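Local structure of serpin B3 (Homo sapiens, 4ZK3) at residues L370-Q375 / N379-Y384. The protein probably inhibits proteases, as a member of the serpin family, and appears to give rise to the psoriasis-associated Pso p27 complex. Residues are numbered along the deposited sequence; the frame is centred on the assembly and turned at random.
Sequences LFFIRQ and NSILFY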
ATOM      1  N   LEU A 370     -10.729  -6.072  -8.839  1.00 22.35           N
ATOM      2  CA  LEU A 370     -10.062  -5.288  -7.801  1.00 22.77           C
ATOM      3  C   LEU A 370      -9.983  -6.040  -6.477  1.00 20.66           C
ATOM      4  O   LEU A 370     -10.812  -6.884  -6.182  1.00 19.94           O
ATOM      5  CB  LEU A 370     -10.740  -3.954  -7.601  1.00 23.56           C
ATOM      6  CG  LEU A 370     -10.982  -3.173  -8.892  1.00 26.50           C
ATOM      7  CD1 LEU A 370     -12.077  -2.107  -8.676  1.00 29.03           C
ATOM      8  CD2 LEU A 370      -9.726  -2.530  -9.448  1.00 26.50           C
ATOM      9  N   PHE A 371      -8.924  -5.839  -5.705  1.00 19.27           N
ATOM     10  CA  PHE A 371      -8.861  -6.558  -4.465  1.00 19.86           C
ATOM     11  C   PHE A 371      -8.095  -5.691  -3.494  1.00 20.90           C
ATOM     12  O   PHE A 371      -7.277  -4.808  -3.899  1.00 22.86           O
ATOM     13  CB  PHE A 371      -8.247  -7.960  -4.671  1.00 21.12           C
ATOM     14  CG  PHE A 371      -6.795  -7.923  -5.124  1.00 20.21           C
ATOM     15  CD1 PHE A 371      -6.469  -7.732  -6.471  1.00 18.28           C
ATOM     16  CD2 PHE A 371      -5.753  -8.083  -4.218  1.00 19.59           C
ATOM     17  CE1 PHE A 371      -5.150  -7.655  -6.916  1.00 18.09           C
ATOM     18  CE2 PHE A 371      -4.407  -7.985  -4.656  1.00 17.41           C
ATOM     19  CZ  PHE A 371      -4.119  -7.753  -6.014  1.00 17.65           C
ATOM     20  N   PHE A 372      -8.314  -5.938  -2.216  1.00 19.77           N
ATOM     21  CA  PHE A 372      -7.534  -5.263  -1.184  1.00 18.63           C
ATOM     22  C   PHE A 372      -7.518  -6.047   0.091  1.00 18.27           C
ATOM     23  O   PHE A 372      -8.366  -6.930   0.296  1.00 17.20           O
ATOM     24  CB  PHE A 372      -7.994  -3.819  -0.973  1.00 20.56           C
ATOM     25  CG  PHE A 372      -9.386  -3.668  -0.453  1.00 20.65           C
ATOM     26  CD1 PHE A 372      -9.632  -3.656   0.910  1.00 20.95           C
ATOM     27  CD2 PHE A 372     -10.451  -3.456  -1.335  1.00 22.98           C
ATOM     28  CE1 PHE A 372     -10.925  -3.457   1.372  1.00 23.47           C
ATOM     29  CE2 PHE A 372     -11.751  -3.278  -0.885  1.00 24.47           C
ATOM     30  CZ  PHE A 372     -11.995  -3.247   0.484  1.00 23.30           C
ATOM     31  N   ILE A 373      -6.502  -5.744   0.910  1.00 17.50           N
ATOM     32  CA  ILE A 373      -6.320  -6.371   2.192  1.00 17.15           C
ATOM     33  C   ILE A 373      -6.580  -5.308   3.251  1.00 18.21           C
ATOM     34  O   ILE A 373      -5.918  -4.272   3.292  1.00 18.12           O
ATOM     35  CB  ILE A 373      -4.939  -7.016   2.343  1.00 16.79           C
ATOM     36  CG1 ILE A 373      -4.775  -8.185   1.346  1.00 17.38           C
ATOM     37  CG2 ILE A 373      -4.721  -7.510   3.779  1.00 18.19           C
ATOM     38  CD1 ILE A 373      -3.340  -8.622   1.158  1.00 18.32           C
ATOM     39  N   ARG A 374      -7.512  -5.612   4.135  1.00 19.22           N
ATOM     40  CA  ARG A 374      -8.009  -4.725   5.151  1.00 19.25           C
ATOM     41  C   ARG A 374      -7.761  -5.272   6.548  1.00 20.62           C
ATOM     42  O   ARG A 374      -8.019  -6.449   6.812  1.00 19.57           O
ATOM     43  CB  ARG A 374      -9.513  -4.578   4.957  1.00 21.16           C
ATOM     44  CG  ARG A 374     -10.191  -3.575   5.903  1.00 24.62           C
ATOM     45  CD  ARG A 374     -11.705  -3.487   5.574  1.00 28.55           C
ATOM     46  NE  ARG A 374     -12.407  -4.735   5.941  1.00 29.71           N
ATOM     47  CZ  ARG A 374     -13.607  -5.121   5.467  1.00 32.80           C
ATOM     48  NH1 ARG A 374     -14.306  -4.371   4.607  1.00 31.35           N
ATOM     49  NH2 ARG A 374     -14.131  -6.274   5.889  1.00 32.40           N
ATOM     50  N   GLN A 375      -7.353  -4.384   7.456  1.00 22.24           N
ATOM     51  CA  GLN A 375      -7.312  -4.687   8.913  1.00 24.55           C
ATOM     52  C   GLN A 375      -8.708  -4.363   9.476  1.00 24.91           C
ATOM     53  O   GLN A 375      -9.204  -3.229   9.386  1.00 22.65           O
ATOM     54  CB  GLN A 375      -6.145  -4.023   9.590  1.00 28.71           C
ATOM     55  CG  GLN A 375      -6.399  -3.371  10.929  1.00 44.24           C
ATOM     56  CD  GLN A 375      -5.876  -4.128  12.074  1.00 45.41           C
ATOM     57  OE1 GLN A 375      -4.712  -4.501  12.111  1.00 56.82           O
ATOM     58  NE2 GLN A 375      -6.715  -4.320  13.054  1.00 54.22           N
ATOM     59  N   ASN A 379     -10.419  -0.806  10.404  1.00 25.77           N
ATOM     60  CA  ASN A 379     -10.915  -0.498   9.062  1.00 28.51           C
ATOM     61  C   ASN A 379      -9.906   0.148   8.028  1.00 26.67           C
ATOM     62  O   ASN A 379     -10.235   1.061   7.219  1.00 29.03           O
ATOM     63  CB  ASN A 379     -12.162   0.349   9.218  1.00 32.71           C
ATOM     64  CG  ASN A 379     -13.134   0.128   8.085  1.00 36.27           C
ATOM     65  OD1 ASN A 379     -13.449  -1.000   7.704  1.00 38.56           O
ATOM     66  ND2 ASN A 379     -13.628   1.217   7.545  1.00 41.79           N
ATOM     67  N   SER A 380      -8.677  -0.299   8.091  1.00 25.06           N
ATOM     68  CA  SER A 380      -7.599   0.289   7.320  1.00 24.48           C
ATOM     69  C   SER A 380      -7.255  -0.582   6.124  1.00 22.40           C
ATOM     70  O   SER A 380      -7.082  -1.801   6.270  1.00 21.99           O
ATOM     71  CB  SER A 380      -6.370   0.431   8.192  1.00 28.09           C
ATOM     72  OG  SER A 380      -6.707   1.290   9.245  1.00 31.64           O
ATOM     73  N   ILE A 381      -7.115   0.034   4.962  1.00 20.17           N
ATOM     74  CA  ILE A 381      -6.727  -0.715   3.764  1.00 18.91           C
ATOM     75  C   ILE A 381      -5.226  -0.640   3.670  1.00 19.08           C
ATOM     76  O   ILE A 381      -4.645   0.442   3.451  1.00 19.59           O
ATOM     77  CB  ILE A 381      -7.469  -0.207   2.538  1.00 20.07           C
ATOM     78  CG1 ILE A 381      -9.007  -0.343   2.794  1.00 20.63           C
ATOM     79  CG2 ILE A 381      -7.059  -1.046   1.319  1.00 18.91           C
ATOM     80  CD1 ILE A 381      -9.837   0.153   1.608  1.00 21.83           C
ATOM     81  N   LEU A 382      -4.594  -1.779   3.918  1.00 18.27           N
ATOM     82  CA  LEU A 382      -3.130  -1.875   3.950  1.00 17.94           C
ATOM     83  C   LEU A 382      -2.516  -2.008   2.545  1.00 19.28           C
ATOM     84  O   LEU A 382      -1.378  -1.532   2.324  1.00 16.87           O
ATOM     85  CB  LEU A 382      -2.717  -3.081   4.792  1.00 18.43           C
ATOM     86  CG  LEU A 382      -3.225  -3.066   6.255  1.00 18.29           C
ATOM     87  CD1 LEU A 382      -2.917  -4.354   6.965  1.00 18.11           C
ATOM     88  CD2 LEU A 382      -2.818  -1.896   7.076  1.00 18.34           C
ATOM     89  N   PHE A 383      -3.242  -2.699   1.661  1.00 16.39           N
ATOM     90  CA  PHE A 383      -2.762  -2.998   0.323  1.00 17.06           C
ATOM     91  C   PHE A 383      -3.967  -2.983  -0.593  1.00 16.90           C
ATOM     92  O   PHE A 383      -5.083  -3.405  -0.188  1.00 15.48           O
ATOM     93  CB  PHE A 383      -2.134  -4.415   0.182  1.00 18.10           C
ATOM     94  CG  PHE A 383      -0.942  -4.702   1.111  1.00 16.49           C
ATOM     95  CD1 PHE A 383       0.371  -4.407   0.739  1.00 15.55           C
ATOM     96  CD2 PHE A 383      -1.180  -5.322   2.357  1.00 16.12           C
ATOM     97  CE1 PHE A 383       1.435  -4.742   1.595  1.00 16.52           C
ATOM     98  CE2 PHE A 383      -0.138  -5.595   3.238  1.00 17.03           C
ATOM     99  CZ  PHE A 383       1.179  -5.313   2.853  1.00 16.72           C
ATOM    100  N   TYR A 384      -3.736  -2.519  -1.833  1.00 17.64           N
ATOM    101  CA  TYR A 384      -4.819  -2.358  -2.815  1.00 16.93           C
ATOM    102  C   TYR A 384      -4.285  -2.651  -4.199  1.00 18.48           C
ATOM    103  O   TYR A 384      -3.155  -2.314  -4.511  1.00 17.66           O
ATOM    104  CB  TYR A 384      -5.402  -0.919  -2.778  1.00 17.20           C
ATOM    105  CG  TYR A 384      -6.641  -0.711  -3.595  1.00 18.91           C
ATOM    106  CD1 TYR A 384      -6.576  -0.367  -4.926  1.00 18.96           C
ATOM    107  CD2 TYR A 384      -7.913  -0.904  -3.030  1.00 21.37           C
ATOM    108  CE1 TYR A 384      -7.720  -0.161  -5.656  1.00 21.26           C
ATOM    109  CE2 TYR A 384      -9.071  -0.737  -3.772  1.00 21.98           C
ATOM    110  CZ  TYR A 384      -8.964  -0.412  -5.092  1.00 22.57           C
ATOM    111  OH  TYR A 384     -10.102  -0.196  -5.840  1.00 26.43           O
TER
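A bulged antiparallel beta hairpin pairs Phe372 to Gln375 with Ser380 to Tyr384. Ile373 donates its N-H to Phe383 O at 2.9 Å, and its own O receives Leu382 N. Leu382 and Phe383 thus both face Ile373, a classic beta bulge that shifts the register by one. Beyond it, Gln375 N bonds to Ser380 O, and the return bond from Ser380 N to Gln375 O is longer, 3.2 Å. With Asn379 also facing Gln375, the turn end forms a G1 bulge.

On one face, Phe372 packs against both Ile381 and Tyr384. Ile381 CD1 sits over the Phe372 ring as a CH-pi contact, 4.0 Å from the centroid. The Tyr384 ring is nearly parallel to that of Phe372 (18°) but displaced, with little stacking, the centroids 6.0 Å apart; the closer touch is Phe372 CB to Tyr384 CD2, 3.6 Å. Farther out, Leu370 CD1 reaches Tyr384 OH. Helix 4-19 packs against this face through Thr9, Met12 and Phe16.

This is the C-terminal hairpin of the serpin fold, in the B-sheet, where strand 241-248 borders 369-375 on its other edge. On the reverse face, Ile373 and Phe383 run side by side, Ile373 CD1 to Phe383 CD2 at 4.1 Å, and both touch Ala343 of strand 340-351. Leu382 CD1 lies against Gln375 CB.

The extended chi1 (-176°) and chi2 put Arg374 CD 3.7 Å from Asn379 OD1; the bend at chi3 then turns NE and the guanidinium aside. That guanidinium is held from outside the pair, NH1 by Thr270 O and NE by Asn376 OD1.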